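Local coordinates for protein cytosol aminopeptidase (Coxiella burnetii, PDB 3IJ3) that probably acts as a manganese-dependent aminopeptidase of the M17 family, removing residues from the N-terminus of peptides, at residues F37-Q41 / L85-L89; A242-V248 / P293-L299; G249-D255 / M270-G276. One frame throughout, in Å; residues are numbered along the deposited sequence.

In the fold
Contacts 1 and 2 are both parallel strand pairs, yet they lie in different domains with centres about 44 Å apart. Contact 1 (37-41 with 85-89) is partly buried in the sheet of the N-terminal domain, its centre about 32 Å from that of the chain, and mixes aliphatic packing with a polar arginine and glutamine. Contact 2 (242-248 with 293-299) is buried in the catalytic domain and ties strand 244-252 to strand 295-305 by a longer backbone ladder. Contact 3 (249-255 with 270-276), wholly buried, carries strand 244-252 onward to the lithium site. There carboxylates and a lysine replace the ladder. Leu-299 O lies 3.0 Å from Gly-249 N, joining contacts 2 and 3.

Contact 1. Residues F37-Q41 / L85-L89; sequences FIPIQ and LQRVL
Leu-85 meets Ile-38 where the two strands begin; in this conformer, one of two modelled, its CD2 methyl packs on Ile-38 CD1, so the detail is tentative. Gln-86 takes part through its backbone: its carbonyl O lies 3.3 Å from Pro-39 CD, off the CD-CG edge of the ring, while its side chain points away from strand 38-43. Arg-87 brings its side chain back across. CG stands anti to the backbone N, and a bend at chi3 presents one face of the guanidinium to Pro-39 CG, which stands 3.6 Å above the plane, over its centre. NH1 of Arg-87 comes within 2.8 Å of Gln-41 OE1, the amide and guanidinium planes being 83° apart. The glutamine reaches this point on an extended chain, and its CB lies at the guanidinium edge. Val-88 supplies the regular pairing: its N donates to Pro-39 O at 2.9 Å, and its O accepts from Gln-41 N at 2.9 Å (165° at the hydrogen). Both Val-88 bonds therefore flank Ile-40, as expected of a parallel bridge between these two residues, whose side chains share one face. Leu-89 pairs with Gln-41 on the other face, where its CD2 lies 4.1 Å from Gln-41 OE1. The strand directions differ by 22°, consistent with sheet twist. On the far side of 85-89, Gln-86 and Arg-87 both face Ile-78 of antiparallel strand 75-79, forming a classic beta bulge. Strand 111-114 pairs with the other edge of 38-43, and Phe-113 touches Ile-38 and Ile-40. Trp-51 of helix 48-52 packs on Gln-41, Arg-87 and Leu-89, so the contact joins two inner strands of the N-terminal domain's mixed sheet beneath that helix.

Contact 2. Residues A242-V248 / P293-L299; sequences APKVTLV and PVRLRLL. With SO4 (sulfate ion), chain G.
Five backbone hydrogen bonds join Pro-243, Val-245 and Leu-247 to Arg-295, Arg-297 and Leu-299. Arg-295 N donates to Pro-243 O at 2.8 Å. Arg-297 N donates to Val-245 O at 3.1 Å, and the 17° between strand directions confirms parallel pairing. On one face, Leu-247 CD1 meets Leu-296 CD1 at 3.9 Å, and Val-245 CG2 on that face reaches Val-294 CG1, just before strand 295-305, at 3.8 Å. On the other, Thr-246 lies alongside Arg-297, pointing the same way, and its CG2 is 4.0 Å from Leu-299 CD1. That leucine methyl also sits over the rim of one face of the Arg-297 guanidinium. A water donates to both Thr-246 OG1 and Arg-295 O, bridging the strands.

Farther out, Arg-297 extends fully and forms salt bridges with Asp-234, Glu-345 and Glu-349. Arg-295 bends at chi2 (55°); NH1 bonds Gly-238 O, while NH2 donates at 3.2 Å to O3 of a sulfate, probably from the crystallisation liquor, that Lys-236 and Lys-203 also hold. Helix 275-289 covers Val-294, Leu-296 and Leu-298, and helix 335-347 covers the Thr-246 side. With helix 275-289 linking the two parallel neighbours, this is a beta-alpha-beta crossover in the catalytic domain.

Contact 3. Residues G249-D255 / M270-G276; sequences GKGVCFD and MKKDMGG. With LI (lithium ion), chain C; SO4 (sulfate ion), chain D.
Lys-250 starts with CG anti to its backbone N (chi1 174°) and stays extended, carrying NZ to Asp-273; Asp-255, with chi1 -170°, sends its carboxylate to the same place. Together they form part of the metal site of the M17 aminopeptidase catalytic domain, here holding lithium. The ion is bound by Asp-273 OD2 at 1.9 Å, by Asp-255 OD2 at 2.3 Å and by a water; Glu-334 OE2 completes the lithium ligands. The two carboxylate planes are nearly parallel, 12° apart, and the shared ion explains the 3.3 Å approach of Asp-255 OD2 to Asp-273 OD2. Lys-250 NZ forms a salt bridge with Asp-273 OD1 at 3.0 Å, though its hydrogen bonds to both oxygens are weak. A second shell positions these groups: Thr-359 bonds Asp-273 OD1 through its hydroxyl and Lys-250 NZ through its carbonyl, while Asn-305 bonds Asp-255 OD1.

Farther along the segment, Phe-254 CE1 packs 3.7 Å from Met-270 CB, the side chains crossing at about a right angle. Where helix 275-289 begins, a water links Lys-250 O to Gly-276 N. A sulfate, probably from the crystallisation liquor, accepts from Lys-250 NZ at O3 (3.0 Å), and the lithium-bound water donates to sulfate O1 at 2.6 Å.

Contact 1. Residues F37-Q41 / L85-L89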
loop_
_atom_site.group_PDB
_atom_site.type_symbol
_atom_site.label_atom_id
_atom_site.label_comp_id
_atom_site.label_asym_id
_atom_site.label_seq_id
_atom_site.Cartn_x
_atom_site.Cartn_y
_atom_site.Cartn_z
ATOM N N PHE A 37 -17.398 -43.221 39.352
ATOM C CA PHE A 37 -17.055 -42.294 38.271
ATOM C C PHE A 37 -16.799 -43.081 36.982
ATOM O O PHE A 37 -16.409 -44.235 37.044
ATOM C CB PHE A 37 -15.794 -41.501 38.587
ATOM C CG PHE A 37 -15.900 -40.583 39.764
ATOM C CD1 PHE A 37 -16.987 -39.750 39.924
ATOM C CD2 PHE A 37 -14.832 -40.461 40.650
ATOM C CE1 PHE A 37 -17.051 -38.859 41.008
ATOM C CE2 PHE A 37 -14.891 -39.573 41.724
ATOM C CZ PHE A 37 -15.997 -38.775 41.894
ATOM N N ILE A 38 -16.978 -42.433 35.820
ATOM C CA ILE A 38 -16.725 -43.050 34.504
ATOM C C ILE A 38 -15.241 -42.895 34.137
ATOM O O ILE A 38 -14.728 -41.763 34.060
ATOM C CB ILE A 38 -17.570 -42.373 33.409
ATOM C CG1 ILE A 38 -19.054 -42.431 33.766
ATOM C CG2 ILE A 38 -17.302 -43.014 32.018
ATOM C CD1 ILE A 38 -19.929 -41.484 32.945
ATOM N N PRO A 39 -14.522 -44.015 33.954
ATOM C CA PRO A 39 -13.114 -43.874 33.607
ATOM C C PRO A 39 -12.855 -43.361 32.188
ATOM O O PRO A 39 -13.581 -43.710 31.254
ATOM C CB PRO A 39 -12.567 -45.296 33.752
ATOM C CG PRO A 39 -13.762 -46.191 33.491
ATOM C CD PRO A 39 -14.927 -45.430 34.102
ATOM N N ILE A 40 -11.835 -42.505 32.070
ATOM C CA ILE A 40 -11.323 -42.008 30.795
ATOM C C ILE A 40 -9.934 -42.627 30.712
ATOM O O ILE A 40 -9.106 -42.443 31.612
ATOM C CB ILE A 40 -11.223 -40.494 30.749
ATOM C CG1 ILE A 40 -12.620 -39.868 30.871
ATOM C CG2 ILE A 40 -10.570 -40.067 29.464
ATOM C CD1 ILE A 40 -12.589 -38.319 30.972
ATOM N N GLN A 41 -9.667 -43.346 29.632
ATOM C CA GLN A 41 -8.397 -44.048 29.474
ATOM C C GLN A 41 -7.681 -43.667 28.181
ATOM O O GLN A 41 -8.259 -43.794 27.109
ATOM C CB GLN A 41 -8.673 -45.554 29.469
ATOM C CG GLN A 41 -7.440 -46.456 29.247
ATOM C CD GLN A 41 -7.783 -47.916 29.297
ATOM O OE1 GLN A 41 -8.930 -48.291 29.588
ATOM N NE2 GLN A 41 -6.795 -48.769 28.996
ATOM N N LEU A 85 -23.003 -45.073 30.265
ATOM C CA LEU A 85 -21.606 -45.011 29.816
ATOM C C LEU A 85 -20.687 -45.800 30.766
ATOM O O LEU A 85 -20.661 -45.552 31.978
ATOM C CB LEU A 85 -21.174 -43.537 29.699
ATOM C CG LEU A 85 -19.888 -43.109 28.981
ATOM C CD1 LEU A 85 -19.897 -43.532 27.532
ATOM C CD2 LEU A 85 -19.694 -41.589 29.048
ATOM N N GLN A 86 -19.922 -46.727 30.199
ATOM C CA GLN A 86 -19.009 -47.579 30.947
ATOM C C GLN A 86 -17.598 -46.951 31.043
ATOM O O GLN A 86 -16.961 -46.985 32.097
ATOM C CB GLN A 86 -18.875 -48.926 30.200
ATOM C CG GLN A 86 -17.880 -49.919 30.790
ATOM C CD GLN A 86 -17.679 -51.162 29.916
ATOM O OE1 GLN A 86 -16.558 -51.590 29.712
ATOM N NE2 GLN A 86 -18.756 -51.706 29.374
ATOM N N ARG A 87 -17.134 -46.391 29.933
ATOM C CA ARG A 87 -15.753 -45.891 29.819
ATOM C C ARG A 87 -15.584 -45.080 28.587
ATOM O O ARG A 87 -16.321 -45.248 27.626
ATOM C CB ARG A 87 -14.803 -47.114 29.720
ATOM C CG ARG A 87 -13.328 -46.862 29.306
ATOM C CD ARG A 87 -12.530 -48.200 29.244
ATOM N NE ARG A 87 -12.681 -48.924 30.500
ATOM C CZ ARG A 87 -11.927 -48.753 31.587
ATOM N NH1 ARG A 87 -10.889 -47.914 31.597
ATOM N NH2 ARG A 87 -12.205 -49.457 32.675
ATOM N N VAL A 88 -14.604 -44.184 28.600
ATOM C CA VAL A 88 -14.294 -43.417 27.415
ATOM C C VAL A 88 -12.820 -43.626 27.067
ATOM O O VAL A 88 -11.937 -43.429 27.907
ATOM C CB VAL A 88 -14.591 -41.912 27.577
ATOM C CG1 VAL A 88 -14.143 -41.119 26.323
ATOM C CG2 VAL A 88 -16.091 -41.686 27.834
ATOM N N LEU A 89 -12.548 -44.070 25.850
ATOM C CA LEU A 89 -11.167 -44.176 25.390
ATOM C C LEU A 89 -10.823 -42.857 24.706
ATOM O O LEU A 89 -11.636 -42.308 23.970
ATOM C CB LEU A 89 -10.969 -45.314 24.379
ATOM C CG LEU A 89 -11.392 -46.695 24.839
ATOM C CD1 LEU A 89 -11.266 -47.709 23.664
ATOM C CD2 LEU A 89 -10.555 -47.085 26.029
#

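Contact 2. Residues A242-V248 / P293-L299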
loop_
_atom_site.group_PDB
_atom_site.type_symbol
_atom_site.label_atom_id
_atom_site.label_comp_id
_atom_site.label_asym_id
_atom_site.label_seq_id
_atom_site.Cartn_x
_atom_site.Cartn_y
_atom_site.Cartn_z
ATOM N N ALA A 242 14.885 -12.554 52.549
ATOM C CA ALA A 242 14.988 -13.537 51.466
ATOM C C ALA A 242 15.529 -12.921 50.172
ATOM O O ALA A 242 15.488 -11.708 50.002
ATOM C CB ALA A 242 13.598 -14.161 51.194
ATOM N N PRO A 243 16.020 -13.764 49.243
ATOM C CA PRO A 243 16.539 -13.238 47.979
ATOM C C PRO A 243 15.472 -12.485 47.230
ATOM O O PRO A 243 14.347 -12.942 47.171
ATOM C CB PRO A 243 16.936 -14.499 47.196
ATOM C CG PRO A 243 17.100 -15.550 48.225
ATOM C CD PRO A 243 16.115 -15.231 49.298
ATOM N N LYS A 244 15.851 -11.357 46.637
ATOM C CA LYS A 244 14.910 -10.533 45.914
ATOM C C LYS A 244 14.704 -11.016 44.484
ATOM O O LYS A 244 15.650 -11.106 43.707
ATOM C CB LYS A 244 15.369 -9.078 45.907
ATOM C CG LYS A 244 15.306 -8.363 47.247
ATOM C CD LYS A 244 15.781 -6.912 47.078
ATOM C CE LYS A 244 15.527 -6.054 48.321
ATOM N NZ LYS A 244 16.253 -6.532 49.485
ATOM N N VAL A 245 13.460 -11.352 44.163
ATOM C CA VAL A 245 13.054 -11.731 42.803
ATOM C C VAL A 245 12.060 -10.659 42.406
ATOM O O VAL A 245 11.029 -10.500 43.083
ATOM C CB VAL A 245 12.401 -13.110 42.752
ATOM C CG1 VAL A 245 11.803 -13.387 41.339
ATOM C CG2 VAL A 245 13.411 -14.184 43.163
ATOM N N THR A 246 12.361 -9.925 41.331
ATOM C CA THR A 246 11.512 -8.841 40.865
ATOM C C THR A 246 10.977 -9.154 39.476
ATOM O O THR A 246 11.754 -9.471 38.542
ATOM C CB THR A 246 12.261 -7.474 40.868
ATOM O OG1 THR A 246 12.702 -7.170 42.201
ATOM C CG2 THR A 246 11.337 -6.303 40.301
ATOM N N LEU A 247 9.646 -9.078 39.348
ATOM C CA LEU A 247 8.937 -9.355 38.119
ATOM C C LEU A 247 8.419 -8.038 37.551
ATOM O O LEU A 247 7.915 -7.189 38.291
ATOM C CB LEU A 247 7.754 -10.276 38.390
ATOM C CG LEU A 247 8.048 -11.580 39.142
ATOM C CD1 LEU A 247 6.726 -12.403 39.321
ATOM C CD2 LEU A 247 9.143 -12.409 38.456
ATOM N N VAL A 248 8.583 -7.873 36.248
ATOM C CA VAL A 248 8.166 -6.685 35.550
ATOM C C VAL A 248 7.279 -7.082 34.374
ATOM O O VAL A 248 7.593 -7.997 33.616
ATOM C CB VAL A 248 9.379 -5.911 35.074
ATOM C CG1 VAL A 248 8.938 -4.621 34.305
ATOM C CG2 VAL A 248 10.317 -5.560 36.245
ATOM N N PRO A 293 10.279 -19.090 49.102
ATOM C CA PRO A 293 11.059 -18.277 50.037
ATOM C C PRO A 293 11.911 -17.198 49.366
ATOM O O PRO A 293 13.158 -17.273 49.333
ATOM C CB PRO A 293 11.912 -19.318 50.769
ATOM C CG PRO A 293 12.132 -20.375 49.753
ATOM C CD PRO A 293 10.887 -20.426 48.917
ATOM N N VAL A 294 11.203 -16.204 48.840
ATOM C CA VAL A 294 11.806 -15.067 48.179
ATOM C C VAL A 294 11.125 -13.787 48.644
ATOM O O VAL A 294 10.047 -13.827 49.250
ATOM C CB VAL A 294 11.676 -15.143 46.635
ATOM C CG1 VAL A 294 12.394 -16.387 46.100
ATOM C CG2 VAL A 294 10.189 -15.119 46.165
ATOM N N ARG A 295 11.796 -12.675 48.389
ATOM C CA ARG A 295 11.241 -11.339 48.605
ATOM C C ARG A 295 10.780 -10.922 47.211
ATOM O O ARG A 295 11.590 -10.571 46.352
ATOM C CB ARG A 295 12.293 -10.394 49.174
ATOM C CG ARG A 295 11.841 -8.963 49.365
ATOM C CD ARG A 295 10.573 -8.810 50.215
ATOM N NE ARG A 295 10.268 -7.387 50.431
ATOM C CZ ARG A 295 9.262 -6.905 51.164
ATOM N NH1 ARG A 295 8.394 -7.725 51.776
ATOM N NH2 ARG A 295 9.122 -5.581 51.286
ATOM N N LEU A 296 9.469 -10.993 46.995
ATOM C CA LEU A 296 8.862 -10.728 45.708
ATOM C C LEU A 296 8.489 -9.269 45.519
ATOM O O LEU A 296 7.955 -8.618 46.437
ATOM C CB LEU A 296 7.586 -11.552 45.568
ATOM C CG LEU A 296 6.691 -11.320 44.338
ATOM C CD1 LEU A 296 7.427 -11.763 43.063
ATOM C CD2 LEU A 296 5.374 -12.077 44.526
ATOM N N ARG A 297 8.774 -8.754 44.336
ATOM C CA ARG A 297 8.319 -7.435 43.959
ATOM C C ARG A 297 7.775 -7.582 42.545
ATOM O O ARG A 297 8.347 -8.312 41.725
ATOM C CB ARG A 297 9.455 -6.415 44.000
ATOM C CG ARG A 297 9.023 -5.036 43.615
ATOM C CD ARG A 297 10.186 -4.064 43.638
ATOM N NE ARG A 297 9.740 -2.673 43.680
ATOM C CZ ARG A 297 10.567 -1.626 43.646
ATOM N NH1 ARG A 297 11.882 -1.802 43.501
ATOM N NH2 ARG A 297 10.079 -0.395 43.740
ATOM N N LEU A 298 6.642 -6.940 42.282
ATOM C CA LEU A 298 6.000 -6.925 40.969
ATOM C C LEU A 298 5.783 -5.481 40.548
ATOM O O LEU A 298 5.144 -4.703 41.271
ATOM C CB LEU A 298 4.661 -7.667 41.023
ATOM C CG LEU A 298 3.701 -7.495 39.836
ATOM C CD1 LEU A 298 4.241 -8.218 38.573
ATOM C CD2 LEU A 298 2.335 -8.053 40.191
ATOM N N LEU A 299 6.342 -5.112 39.388
ATOM C CA LEU A 299 6.239 -3.780 38.831
ATOM C C LEU A 299 5.541 -3.841 37.494
ATOM O O LEU A 299 5.989 -4.551 36.577
ATOM C CB LEU A 299 7.648 -3.172 38.662
ATOM C CG LEU A 299 8.347 -2.765 39.948
ATOM C CD1 LEU A 299 9.869 -2.646 39.732
ATOM C CD2 LEU A 299 7.750 -1.427 40.443
HETATM S S SO4 G . 10.895 -2.326 51.168
HETATM O O1 SO4 G . 9.458 -2.144 51.343
HETATM O O2 SO4 G . 11.486 -2.790 52.421
HETATM O O3 SO4 G . 11.135 -3.327 50.143
HETATM O O4 SO4 G . 11.526 -1.067 50.788
HETATM O O HOH W 1 12.324 -8.220 44.884
#

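Contact 3. Residues G249-D255 / M270-G276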
loop_
_atom_site.group_PDB
_atom_site.type_symbol
_atom_site.label_atom_id
_atom_site.label_comp_id
_atom_site.label_asym_id
_atom_site.label_seq_id
_atom_site.Cartn_x
_atom_site.Cartn_y
_atom_site.Cartn_z
ATOM N N GLY A 249 6.135 -6.418 34.222
ATOM C CA GLY A 249 5.243 -6.732 33.120
ATOM C C GLY A 249 4.676 -5.525 32.378
ATOM O O GLY A 249 4.219 -4.573 32.988
ATOM N N LYS A 250 4.711 -5.591 31.052
ATOM C CA LYS A 250 4.203 -4.526 30.192
ATOM C C LYS A 250 2.679 -4.474 30.237
ATOM O O LYS A 250 2.005 -5.391 29.760
ATOM C CB LYS A 250 4.701 -4.744 28.764
ATOM C CG LYS A 250 4.119 -3.776 27.703
ATOM C CD LYS A 250 4.553 -4.206 26.309
ATOM C CE LYS A 250 3.698 -3.568 25.215
ATOM N NZ LYS A 250 4.062 -4.126 23.852
ATOM N N GLY A 251 2.142 -3.379 30.784
ATOM C CA GLY A 251 0.712 -3.186 30.927
ATOM C C GLY A 251 0.126 -2.173 29.965
ATOM O O GLY A 251 -0.546 -1.240 30.393
ATOM N N VAL A 252 0.342 -2.358 28.663
ATOM C CA VAL A 252 -0.247 -1.421 27.670
ATOM C C VAL A 252 -1.662 -1.944 27.421
ATOM O O VAL A 252 -1.883 -2.872 26.634
ATOM C CB VAL A 252 0.603 -1.329 26.407
ATOM C CG1 VAL A 252 -0.046 -0.439 25.353
ATOM C CG2 VAL A 252 1.975 -0.768 26.767
ATOM N N CYS A 253 -2.621 -1.345 28.120
ATOM C CA CYS A 253 -4.023 -1.793 28.099
ATOM C C CYS A 253 -4.671 -1.758 26.727
ATOM O O CYS A 253 -5.541 -2.593 26.415
ATOM C CB CYS A 253 -4.816 -1.054 29.161
ATOM S SG CYS A 253 -4.203 -1.520 30.848
ATOM N N PHE A 254 -4.258 -0.788 25.921
ATOM C CA PHE A 254 -4.631 -0.740 24.513
ATOM C C PHE A 254 -3.527 -0.009 23.773
ATOM O O PHE A 254 -2.984 0.984 24.264
ATOM C CB PHE A 254 -5.980 -0.083 24.215
ATOM C CG PHE A 254 -6.398 -0.283 22.806
ATOM C CD1 PHE A 254 -6.859 -1.533 22.390
ATOM C CD2 PHE A 254 -6.276 0.733 21.860
ATOM C CE1 PHE A 254 -7.197 -1.768 21.065
ATOM C CE2 PHE A 254 -6.629 0.500 20.534
ATOM C CZ PHE A 254 -7.068 -0.747 20.134
ATOM N N ASP A 255 -3.143 -0.560 22.624
ATOM C CA ASP A 255 -2.125 0.051 21.800
ATOM C C ASP A 255 -2.672 0.416 20.410
ATOM O O ASP A 255 -2.910 -0.450 19.571
ATOM C CB ASP A 255 -0.922 -0.880 21.693
ATOM C CG ASP A 255 0.292 -0.224 21.034
ATOM O OD1 ASP A 255 0.265 0.996 20.776
ATOM O OD2 ASP A 255 1.258 -0.987 20.777
ATOM N N MET A 270 -5.243 -5.632 19.965
ATOM C CA MET A 270 -4.436 -4.842 20.883
ATOM C C MET A 270 -4.898 -4.695 22.333
ATOM O O MET A 270 -4.171 -4.142 23.147
ATOM C CB MET A 270 -4.009 -3.545 20.253
ATOM C CG MET A 270 -3.012 -3.730 19.139
ATOM S SD MET A 270 -1.444 -4.544 19.638
ATOM C CE MET A 270 -1.763 -6.251 19.141
ATOM N N LYS A 271 -6.086 -5.188 22.647
ATOM C CA LYS A 271 -6.491 -5.302 24.058
ATOM C C LYS A 271 -5.482 -6.252 24.745
ATOM O O LYS A 271 -5.352 -6.253 25.969
ATOM C CB LYS A 271 -7.917 -5.853 24.200
ATOM C CG LYS A 271 -8.109 -7.306 23.779
ATOM C CD LYS A 271 -9.571 -7.719 23.896
ATOM C CE LYS A 271 -9.747 -9.179 23.551
ATOM N NZ LYS A 271 -11.141 -9.734 23.711
ATOM N N LYS A 272 -4.751 -7.070 23.966
ATOM C CA LYS A 272 -3.802 -8.028 24.563
ATOM C C LYS A 272 -2.447 -7.462 24.841
ATOM O O LYS A 272 -1.581 -8.194 25.351
ATOM C CB LYS A 272 -3.619 -9.290 23.683
ATOM C CG LYS A 272 -2.643 -9.148 22.501
ATOM C CD LYS A 272 -2.561 -10.450 21.727
ATOM C CE LYS A 272 -1.677 -10.357 20.486
ATOM N NZ LYS A 272 -0.251 -10.107 20.861
ATOM N N ASP A 273 -2.223 -6.182 24.553
ATOM C CA ASP A 273 -0.878 -5.627 24.764
ATOM C C ASP A 273 -0.494 -5.410 26.246
ATOM O O ASP A 273 0.584 -4.872 26.563
ATOM C CB ASP A 273 -0.633 -4.392 23.904
ATOM C CG ASP A 273 0.801 -4.334 23.378
ATOM O OD1 ASP A 273 1.408 -5.414 23.155
ATOM O OD2 ASP A 273 1.320 -3.230 23.190
ATOM N N MET A 274 -1.384 -5.824 27.132
ATOM C CA MET A 274 -1.116 -5.870 28.570
ATOM C C MET A 274 -0.880 -7.323 29.023
ATOM O O MET A 274 -0.857 -7.623 30.223
ATOM C CB MET A 274 -2.228 -5.220 29.409
ATOM C CG MET A 274 -3.633 -5.520 29.053
ATOM S SD MET A 274 -4.094 -7.255 28.964
ATOM C CE MET A 274 -4.034 -7.672 30.711
ATOM N N GLY A 275 -0.667 -8.223 28.065
ATOM C CA GLY A 275 -0.425 -9.640 28.365
ATOM C C GLY A 275 0.800 -9.866 29.228
ATOM O O GLY A 275 0.811 -10.744 30.068
ATOM N N GLY A 276 1.812 -9.027 29.085
ATOM C CA GLY A 276 3.011 -9.175 29.901
ATOM C C GLY A 276 2.704 -8.897 31.360
ATOM O O GLY A 276 3.201 -9.585 32.264
HETATM LI LI LI C . 2.544 -2.097 22.284
HETATM S S SO4 D . 7.298 -2.648 22.212
HETATM O O1 SO4 D . 6.108 -1.826 22.029
HETATM O O2 SO4 D . 8.366 -1.731 22.635
HETATM O O3 SO4 D . 6.960 -3.654 23.202
HETATM O O4 SO4 D . 7.683 -3.291 20.938
HETATM O O HOH W 2 2.537 -6.934 27.433
HETATM O O HOH W 3 3.807 -2.304 20.856
#